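Local atomic coordinates of Rbsd/fucu transport protein family protein (Streptococcus pneumoniae, PDB entry 4A34), a protein that probably interconverts the alpha and beta anomers of L-fucose, as a fucose mutarotase of the RbsD/FucU family that binds beta-L-fucopyranose. Residues I50-L63 and I85-T98. Numbering follows the deposited sequence.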
ATOM      1  N   ILE I  50      20.468  -9.263  25.140  1.00 35.44           N
ATOM      2  CA  ILE I  50      19.259 -10.007  25.518  1.00 35.03           C
ATOM      3  C   ILE I  50      18.944 -10.076  27.021  1.00 35.12           C
ATOM      4  O   ILE I  50      17.780  -9.921  27.381  1.00 35.20           O
ATOM      5  CB  ILE I  50      19.194 -11.414  24.845  1.00 34.88           C
ATOM      6  CG1 ILE I  50      19.147 -11.255  23.318  1.00 34.36           C
ATOM      7  CG2 ILE I  50      17.991 -12.215  25.368  1.00 34.44           C
ATOM      8  CD1 ILE I  50      19.261 -12.537  22.497  1.00 33.32           C
ATOM      9  N   PRO I  51      19.957 -10.307  27.897  1.00 35.22           N
ATOM     10  CA  PRO I  51      19.648 -10.313  29.340  1.00 35.35           C
ATOM     11  C   PRO I  51      18.976  -9.028  29.825  1.00 35.28           C
ATOM     12  O   PRO I  51      18.035  -9.093  30.618  1.00 34.98           O
ATOM     13  CB  PRO I  51      21.022 -10.507  30.027  1.00 35.43           C
ATOM     14  CG  PRO I  51      22.050 -10.489  28.947  1.00 35.32           C
ATOM     15  CD  PRO I  51      21.349 -10.728  27.635  1.00 35.55           C
ATOM     16  N   GLU I  52      19.448  -7.881  29.336  1.00 35.70           N
ATOM     17  CA  GLU I  52      18.803  -6.591  29.609  1.00 36.28           C
ATOM     18  C   GLU I  52      17.344  -6.611  29.149  1.00 35.98           C
ATOM     19  O   GLU I  52      16.437  -6.276  29.913  1.00 36.33           O
ATOM     20  CB  GLU I  52      19.546  -5.435  28.923  1.00 36.79           C
ATOM     21  CG  GLU I  52      20.913  -5.091  29.511  1.00 38.71           C
ATOM     22  CD  GLU I  52      22.062  -5.726  28.740  1.00 41.89           C
ATOM     23  OE1 GLU I  52      22.214  -6.972  28.790  1.00 42.73           O
ATOM     24  OE2 GLU I  52      22.826  -4.969  28.098  1.00 42.90           O
ATOM     25  N   LEU I  53      17.125  -7.024  27.905  1.00 35.51           N
ATOM     26  CA  LEU I  53      15.782  -7.081  27.337  1.00 35.17           C
ATOM     27  C   LEU I  53      14.878  -8.113  28.028  1.00 34.88           C
ATOM     28  O   LEU I  53      13.669  -7.888  28.164  1.00 34.38           O
ATOM     29  CB  LEU I  53      15.858  -7.354  25.826  1.00 35.20           C
ATOM     30  CG  LEU I  53      14.605  -7.074  24.997  1.00 34.89           C
ATOM     31  CD1 LEU I  53      14.170  -5.643  25.186  1.00 35.03           C
ATOM     32  CD2 LEU I  53      14.871  -7.350  23.529  1.00 35.54           C
ATOM     33  N   LEU I  54      15.470  -9.229  28.460  1.00 34.61           N
ATOM     34  CA  LEU I  54      14.731 -10.321  29.109  1.00 34.74           C
ATOM     35  C   LEU I  54      14.148  -9.893  30.462  1.00 35.13           C
ATOM     36  O   LEU I  54      13.023 -10.254  30.814  1.00 34.87           O
ATOM     37  CB  LEU I  54      15.630 -11.556  29.274  1.00 34.69           C
ATOM     38  CG  LEU I  54      15.083 -12.782  30.019  1.00 34.67           C
ATOM     39  CD1 LEU I  54      13.841 -13.365  29.324  1.00 34.63           C
ATOM     40  CD2 LEU I  54      16.162 -13.834  30.165  1.00 33.87           C
ATOM     41  N   ASP I  55      14.932  -9.118  31.209  1.00 35.61           N
ATOM     42  CA  ASP I  55      14.518  -8.584  32.491  1.00 36.00           C
ATOM     43  C   ASP I  55      13.302  -7.655  32.338  1.00 36.08           C
ATOM     44  O   ASP I  55      12.328  -7.747  33.102  1.00 36.12           O
ATOM     45  CB  ASP I  55      15.698  -7.838  33.118  1.00 36.35           C
ATOM     46  CG  ASP I  55      15.494  -7.550  34.594  1.00 37.71           C
ATOM     47  OD1 ASP I  55      15.116  -8.481  35.349  1.00 38.94           O
ATOM     48  OD2 ASP I  55      15.724  -6.388  34.999  1.00 39.10           O
ATOM     49  N   SER I  56      13.359  -6.776  31.337  1.00 35.93           N
ATOM     50  CA  SER I  56      12.303  -5.796  31.092  1.00 35.76           C
ATOM     51  C   SER I  56      11.013  -6.463  30.641  1.00 35.69           C
ATOM     52  O   SER I  56       9.925  -6.083  31.064  1.00 35.70           O
ATOM     53  CB  SER I  56      12.751  -4.774  30.045  1.00 35.78           C
ATOM     54  OG  SER I  56      13.904  -4.071  30.470  1.00 35.51           O
ATOM     55  N   ILE I  57      11.150  -7.463  29.777  1.00 35.79           N
ATOM     56  CA  ILE I  57      10.005  -8.199  29.253  1.00 35.56           C
ATOM     57  C   ILE I  57       9.358  -9.036  30.354  1.00 35.94           C
ATOM     58  O   ILE I  57       8.132  -9.043  30.480  1.00 36.20           O
ATOM     59  CB  ILE I  57      10.389  -9.044  27.995  1.00 35.14           C
ATOM     60  CG1 ILE I  57      10.744  -8.103  26.837  1.00 34.39           C
ATOM     61  CG2 ILE I  57       9.263  -9.980  27.598  1.00 34.51           C
ATOM     62  CD1 ILE I  57      11.119  -8.779  25.547  1.00 32.48           C
ATOM     63  N   LEU I  58      10.175  -9.714  31.162  1.00 36.32           N
ATOM     64  CA  LEU I  58       9.658 -10.518  32.287  1.00 36.59           C
ATOM     65  C   LEU I  58       8.934  -9.656  33.330  1.00 36.91           C
ATOM     66  O   LEU I  58       7.949 -10.092  33.947  1.00 37.04           O
ATOM     67  CB  LEU I  58      10.770 -11.350  32.940  1.00 36.15           C
ATOM     68  CG  LEU I  58      11.346 -12.509  32.125  1.00 35.55           C
ATOM     69  CD1 LEU I  58      12.495 -13.139  32.865  1.00 35.72           C
ATOM     70  CD2 LEU I  58      10.300 -13.562  31.786  1.00 35.69           C
ATOM     71  N   TYR I  59       9.416  -8.426  33.498  1.00 37.02           N
ATOM     72  CA  TYR I  59       8.781  -7.429  34.363  1.00 37.29           C
ATOM     73  C   TYR I  59       7.341  -7.108  33.951  1.00 37.19           C
ATOM     74  O   TYR I  59       6.465  -6.954  34.808  1.00 37.38           O
ATOM     75  CB  TYR I  59       9.623  -6.148  34.367  1.00 37.61           C
ATOM     76  CG  TYR I  59       9.123  -5.057  35.282  1.00 38.60           C
ATOM     77  CD1 TYR I  59       9.073  -5.249  36.667  1.00 39.41           C
ATOM     78  CD2 TYR I  59       8.718  -3.819  34.769  1.00 39.20           C
ATOM     79  CE1 TYR I  59       8.626  -4.240  37.518  1.00 40.17           C
ATOM     80  CE2 TYR I  59       8.263  -2.798  35.613  1.00 39.69           C
ATOM     81  CZ  TYR I  59       8.224  -3.019  36.986  1.00 40.68           C
ATOM     82  OH  TYR I  59       7.777  -2.035  37.835  1.00 41.44           O
ATOM     83  N   LEU I  60       7.098  -7.016  32.643  1.00 36.94           N
ATOM     84  CA  LEU I  60       5.800  -6.582  32.125  1.00 36.31           C
ATOM     85  C   LEU I  60       4.887  -7.722  31.688  1.00 36.19           C
ATOM     86  O   LEU I  60       3.663  -7.599  31.765  1.00 36.15           O
ATOM     87  CB  LEU I  60       5.984  -5.609  30.964  1.00 36.15           C
ATOM     88  CG  LEU I  60       6.735  -4.285  31.155  1.00 36.22           C
ATOM     89  CD1 LEU I  60       6.736  -3.505  29.852  1.00 35.75           C
ATOM     90  CD2 LEU I  60       6.158  -3.435  32.270  1.00 35.33           C
ATOM     91  N   MET I  61       5.480  -8.825  31.238  1.00 35.91           N
ATOM     92  CA  MET I  61       4.725  -9.905  30.611  1.00 35.89           C
ATOM     93  C   MET I  61       4.829 -11.245  31.359  1.00 35.67           C
ATOM     94  O   MET I  61       5.902 -11.834  31.426  1.00 35.64           O
ATOM     95  CB  MET I  61       5.178 -10.065  29.157  1.00 35.94           C
ATOM     96  CG  MET I  61       4.364 -11.052  28.334  1.00 36.79           C
ATOM     97  SD  MET I  61       5.183 -11.465  26.777  1.00 39.92           S
ATOM     98  CE  MET I  61       6.394 -12.676  27.321  1.00 39.60           C
ATOM     99  N   PRO I  62       3.703 -11.737  31.906  1.00 35.55           N
ATOM    100  CA  PRO I  62       3.677 -13.014  32.606  1.00 35.63           C
ATOM    101  C   PRO I  62       3.863 -14.173  31.648  1.00 35.78           C
ATOM    102  O   PRO I  62       3.503 -14.069  30.471  1.00 35.84           O
ATOM    103  CB  PRO I  62       2.263 -13.070  33.185  1.00 35.75           C
ATOM    104  CG  PRO I  62       1.779 -11.671  33.163  1.00 35.76           C
ATOM    105  CD  PRO I  62       2.389 -11.083  31.942  1.00 35.43           C
ATOM    106  N   LEU I  63       4.417 -15.271  32.144  1.00 35.76           N
ATOM    107  CA  LEU I  63       4.634 -16.428  31.297  1.00 35.77           C
ATOM    108  C   LEU I  63       3.472 -17.397  31.417  1.00 35.89           C
ATOM    109  O   LEU I  63       2.810 -17.473  32.453  1.00 36.01           O
ATOM    110  CB  LEU I  63       5.970 -17.102  31.615  1.00 35.80           C
ATOM    111  CG  LEU I  63       7.231 -16.325  31.197  1.00 36.19           C
ATOM    112  CD1 LEU I  63       8.463 -16.942  31.800  1.00 34.97           C
ATOM    113  CD2 LEU I  63       7.387 -16.211  29.668  1.00 36.30           C
ATOM    114  N   ILE I  85      25.892 -17.512  28.857  1.00 45.60           N
ATOM    115  CA  ILE I  85      24.677 -16.703  28.941  1.00 45.23           C
ATOM    116  C   ILE I  85      23.435 -17.464  29.465  1.00 45.11           C
ATOM    117  O   ILE I  85      22.507 -16.845  29.991  1.00 45.19           O
ATOM    118  CB  ILE I  85      24.390 -15.964  27.586  1.00 45.37           C
ATOM    119  CG1 ILE I  85      23.494 -14.732  27.810  1.00 45.31           C
ATOM    120  CG2 ILE I  85      23.833 -16.929  26.508  1.00 44.76           C
ATOM    121  CD1 ILE I  85      23.652 -13.626  26.771  1.00 44.56           C
ATOM    122  N   TRP I  86      23.426 -18.795  29.336  1.00 44.72           N
ATOM    123  CA  TRP I  86      22.301 -19.600  29.826  1.00 44.44           C
ATOM    124  C   TRP I  86      22.159 -19.507  31.339  1.00 44.28           C
ATOM    125  O   TRP I  86      21.047 -19.462  31.854  1.00 44.24           O
ATOM    126  CB  TRP I  86      22.412 -21.063  29.373  1.00 44.51           C
ATOM    127  CG  TRP I  86      22.057 -21.301  27.911  1.00 44.48           C
ATOM    128  CD1 TRP I  86      21.747 -20.355  26.974  1.00 44.34           C
ATOM    129  CD2 TRP I  86      22.021 -22.566  27.227  1.00 44.48           C
ATOM    130  NE1 TRP I  86      21.502 -20.949  25.760  1.00 44.77           N
ATOM    131  CE2 TRP I  86      21.664 -22.304  25.883  1.00 44.30           C
ATOM    132  CE3 TRP I  86      22.248 -23.894  27.621  1.00 44.53           C
ATOM    133  CZ2 TRP I  86      21.531 -23.319  24.926  1.00 43.72           C
ATOM    134  CZ3 TRP I  86      22.109 -24.907  26.668  1.00 45.23           C
ATOM    135  CH2 TRP I  86      21.752 -24.609  25.334  1.00 44.70           C
ATOM    136  N   GLY I  87      23.287 -19.464  32.044  1.00 44.26           N
ATOM    137  CA  GLY I  87      23.288 -19.200  33.487  1.00 44.00           C
ATOM    138  C   GLY I  87      22.666 -17.849  33.793  1.00 43.80           C
ATOM    139  O   GLY I  87      21.754 -17.738  34.624  1.00 43.81           O
ATOM    140  N   THR I  88      23.158 -16.828  33.095  1.00 43.58           N
ATOM    141  CA  THR I  88      22.626 -15.467  33.164  1.00 43.28           C
ATOM    142  C   THR I  88      21.105 -15.442  32.970  1.00 43.58           C
ATOM    143  O   THR I  88      20.386 -14.784  33.735  1.00 43.34           O
ATOM    144  CB  THR I  88      23.290 -14.568  32.104  1.00 43.07           C
ATOM    145  OG1 THR I  88      24.669 -14.932  31.957  1.00 42.49           O
ATOM    146  CG2 THR I  88      23.185 -13.112  32.499  1.00 42.86           C
ATOM    147  N   TYR I  89      20.629 -16.170  31.953  1.00 43.63           N
ATOM    148  CA  TYR I  89      19.195 -16.302  31.689  1.00 43.92           C
ATOM    149  C   TYR I  89      18.479 -17.000  32.832  1.00 44.39           C
ATOM    150  O   TYR I  89      17.403 -16.567  33.252  1.00 44.13           O
ATOM    151  CB  TYR I  89      18.921 -17.086  30.398  1.00 43.56           C
ATOM    152  CG  TYR I  89      19.320 -16.408  29.110  1.00 42.55           C
ATOM    153  CD1 TYR I  89      19.470 -15.026  29.030  1.00 42.19           C
ATOM    154  CD2 TYR I  89      19.547 -17.157  27.966  1.00 41.48           C
ATOM    155  CE1 TYR I  89      19.840 -14.412  27.836  1.00 41.28           C
ATOM    156  CE2 TYR I  89      19.912 -16.554  26.778  1.00 41.01           C
ATOM    157  CZ  TYR I  89      20.059 -15.188  26.722  1.00 40.14           C
ATOM    158  OH  TYR I  89      20.423 -14.607  25.543  1.00 39.30           O
ATOM    159  N   ARG I  90      19.074 -18.095  33.307  1.00 45.28           N
ATOM    160  CA  ARG I  90      18.483 -18.897  34.379  1.00 46.28           C
ATOM    161  C   ARG I  90      18.360 -18.094  35.675  1.00 46.82           C
ATOM    162  O   ARG I  90      17.304 -18.109  36.312  1.00 46.58           O
ATOM    163  CB  ARG I  90      19.236 -20.225  34.578  1.00 46.24           C
ATOM    164  CG  ARG I  90      18.795 -21.311  33.599  1.00 46.12           C
ATOM    165  CD  ARG I  90      19.355 -22.675  33.948  1.00 46.85           C
ATOM    166  NE  ARG I  90      20.768 -22.774  33.606  1.00 47.14           N
ATOM    167  CZ  ARG I  90      21.242 -23.397  32.532  1.00 47.91           C
ATOM    168  NH1 ARG I  90      20.409 -24.005  31.684  1.00 47.57           N
ATOM    169  NH2 ARG I  90      22.555 -23.416  32.310  1.00 47.29           N
ATOM    170  N   GLN I  91      19.429 -17.371  36.021  1.00 47.85           N
ATOM    171  CA  GLN I  91      19.430 -16.394  37.125  1.00 49.07           C
ATOM    172  C   GLN I  91      18.279 -15.387  37.019  1.00 49.78           C
ATOM    173  O   GLN I  91      17.606 -15.081  38.007  1.00 49.96           O
ATOM    174  CB  GLN I  91      20.731 -15.594  37.121  1.00 49.02           C
ATOM    175  CG  GLN I  91      21.982 -16.349  37.496  1.00 49.69           C
ATOM    176  CD  GLN I  91      23.216 -15.459  37.443  1.00 50.88           C
ATOM    177  OE1 GLN I  91      23.266 -14.473  36.695  1.00 50.96           O
ATOM    178  NE2 GLN I  91      24.220 -15.802  38.243  1.00 51.43           N
ATOM    179  N   MET I  92      18.095 -14.860  35.809  1.00 50.44           N
ATOM    180  CA  MET I  92      17.104 -13.846  35.505  1.00 50.90           C
ATOM    181  C   MET I  92      15.699 -14.422  35.673  1.00 51.25           C
ATOM    182  O   MET I  92      14.875 -13.856  36.385  1.00 51.27           O
ATOM    183  CB  MET I  92      17.319 -13.372  34.062  1.00 50.97           C
ATOM    184  CG  MET I  92      16.840 -11.970  33.733  1.00 51.63           C
ATOM    185  SD  MET I  92      18.195 -10.798  33.544  1.00 53.30           S
ATOM    186  CE  MET I  92      18.340 -10.157  35.217  1.00 53.45           C
ATOM    187  N   ILE I  93      15.447 -15.557  35.022  1.00 51.75           N
ATOM    188  CA  ILE I  93      14.119 -16.176  34.976  1.00 52.07           C
ATOM    189  C   ILE I  93      13.588 -16.531  36.359  1.00 52.51           C
ATOM    190  O   ILE I  93      12.463 -16.170  36.701  1.00 52.63           O
ATOM    191  CB  ILE I  93      14.100 -17.413  34.044  1.00 51.92           C
ATOM    192  CG1 ILE I  93      14.168 -16.963  32.583  1.00 51.66           C
ATOM    193  CG2 ILE I  93      12.853 -18.263  34.290  1.00 51.45           C
ATOM    194  CD1 ILE I  93      14.565 -18.056  31.600  1.00 51.49           C
ATOM    195  N   GLU I  94      14.389 -17.251  37.141  1.00 53.20           N
ATOM    196  CA  GLU I  94      14.113 -17.434  38.562  1.00 53.99           C
ATOM    197  C   GLU I  94      14.385 -16.060  39.174  1.00 54.20           C
ATOM    198  O   GLU I  94      15.338 -15.389  38.777  1.00 54.48           O
ATOM    199  CB  GLU I  94      15.035 -18.520  39.148  1.00 54.04           C
ATOM    200  CG  GLU I  94      14.647 -19.048  40.539  1.00 54.91           C
ATOM    201  CD  GLU I  94      15.416 -20.320  40.934  1.00 56.26           C
ATOM    202  OE1 GLU I  94      14.964 -21.433  40.569  1.00 55.52           O
ATOM    203  OE2 GLU I  94      16.476 -20.205  41.602  1.00 55.96           O
ATOM    204  N   GLY I  95      13.537 -15.610  40.095  1.00 54.24           N
ATOM    205  CA  GLY I  95      13.660 -14.239  40.604  1.00 54.58           C
ATOM    206  C   GLY I  95      12.556 -13.323  40.097  1.00 54.84           C
ATOM    207  O   GLY I  95      12.159 -12.380  40.785  1.00 54.82           O
ATOM    208  N   HIS I  96      12.072 -13.589  38.882  1.00 54.90           N
ATOM    209  CA  HIS I  96      10.787 -13.050  38.420  1.00 54.80           C
ATOM    210  C   HIS I  96       9.661 -14.036  38.774  1.00 54.69           C
ATOM    211  O   HIS I  96       8.478 -13.796  38.485  1.00 54.76           O
ATOM    212  CB  HIS I  96      10.813 -12.763  36.913  1.00 54.98           C
ATOM    213  CG  HIS I  96      11.478 -11.469  36.551  1.00 54.94           C
ATOM    214  ND1 HIS I  96      10.835 -10.251  36.639  1.00 54.57           N
ATOM    215  CD2 HIS I  96      12.726 -11.204  36.096  1.00 54.67           C
ATOM    216  CE1 HIS I  96      11.661  -9.293  36.256  1.00 54.59           C
ATOM    217  NE2 HIS I  96      12.814  -9.844  35.922  1.00 54.32           N
ATOM    218  N   GLY I  97      10.050 -15.149  39.398  1.00 54.33           N
ATOM    219  CA  GLY I  97       9.101 -16.115  39.946  1.00 53.82           C
ATOM    220  C   GLY I  97       8.743 -17.269  39.030  1.00 53.28           C
ATOM    221  O   GLY I  97       7.681 -17.865  39.181  1.00 53.49           O
ATOM    222  N   THR I  98       9.622 -17.594  38.085  1.00 52.62           N
ATOM    223  CA  THR I  98       9.361 -18.698  37.161  1.00 52.06           C
ATOM    224  C   THR I  98      10.244 -19.919  37.466  1.00 51.64           C
ATOM    225  O   THR I  98      11.476 -19.822  37.496  1.00 51.52           O
ATOM    226  CB  THR I  98       9.464 -18.244  35.670  1.00 52.05           C
ATOM    227  OG1 THR I  98       8.462 -17.257  35.408  1.00 52.07           O
ATOM    228  CG2 THR I  98       9.238 -19.401  34.714  1.00 51.70           C
TER
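Leu-54 and Tyr-89 meet in the tightly packed half of this contact, CD2 of the leucine lying 3.7 Å from CD1 of the ring. Ile-50 adds its CG2 branch near the phenol end, 3.8 Å from Tyr-89 CE1, while Pro-51 CD comes up to the ring edge at CE1 (4.0 Å) and also meets Ile-85 CD1. The buried phenol OH is satisfied from outside the pair, by a hydrogen bond with Ala-131 O. Beneath lies strand 133-136, where Ile-133 touches Ile-50, Leu-54 and Tyr-89 alike; Leu-58 continues the apolar row against Ile-93, which rests on Ile-71 and Phe-73. Helices 50-60 and 85-93 run side by side over the mixed sheet of the RbsD/FucU fold, nearly parallel, at 19°, their axes 10.1 Å apart at the closest approach. The outer side is more polar and partly open to solvent. Here Met-92, its CG anti to the backbone N (chi1 -154°) and its chain bent again at its next two torsions, runs alongside Leu-54 in the opposite sense and leaves SD 3.4 Å from Pro-51 O and CE beside the Asp-55 carboxylate. That carboxylate accepts a nearly straight hydrogen bond from His-96, NE2 to OD1 2.7 Å at 169°; the acceptor lies close to the ring plane, whereas the donor arrives from above the carboxylate plane. Leu-58 CB sits squarely over one imidazole face in a CH-pi contact, 3.7 Å from the ring centroid, so the ring is held both at its edge and on a face. Farther along, past both helix ends, Leu-63 CD1 touches Thr-98 OG1 at 3.6 Å.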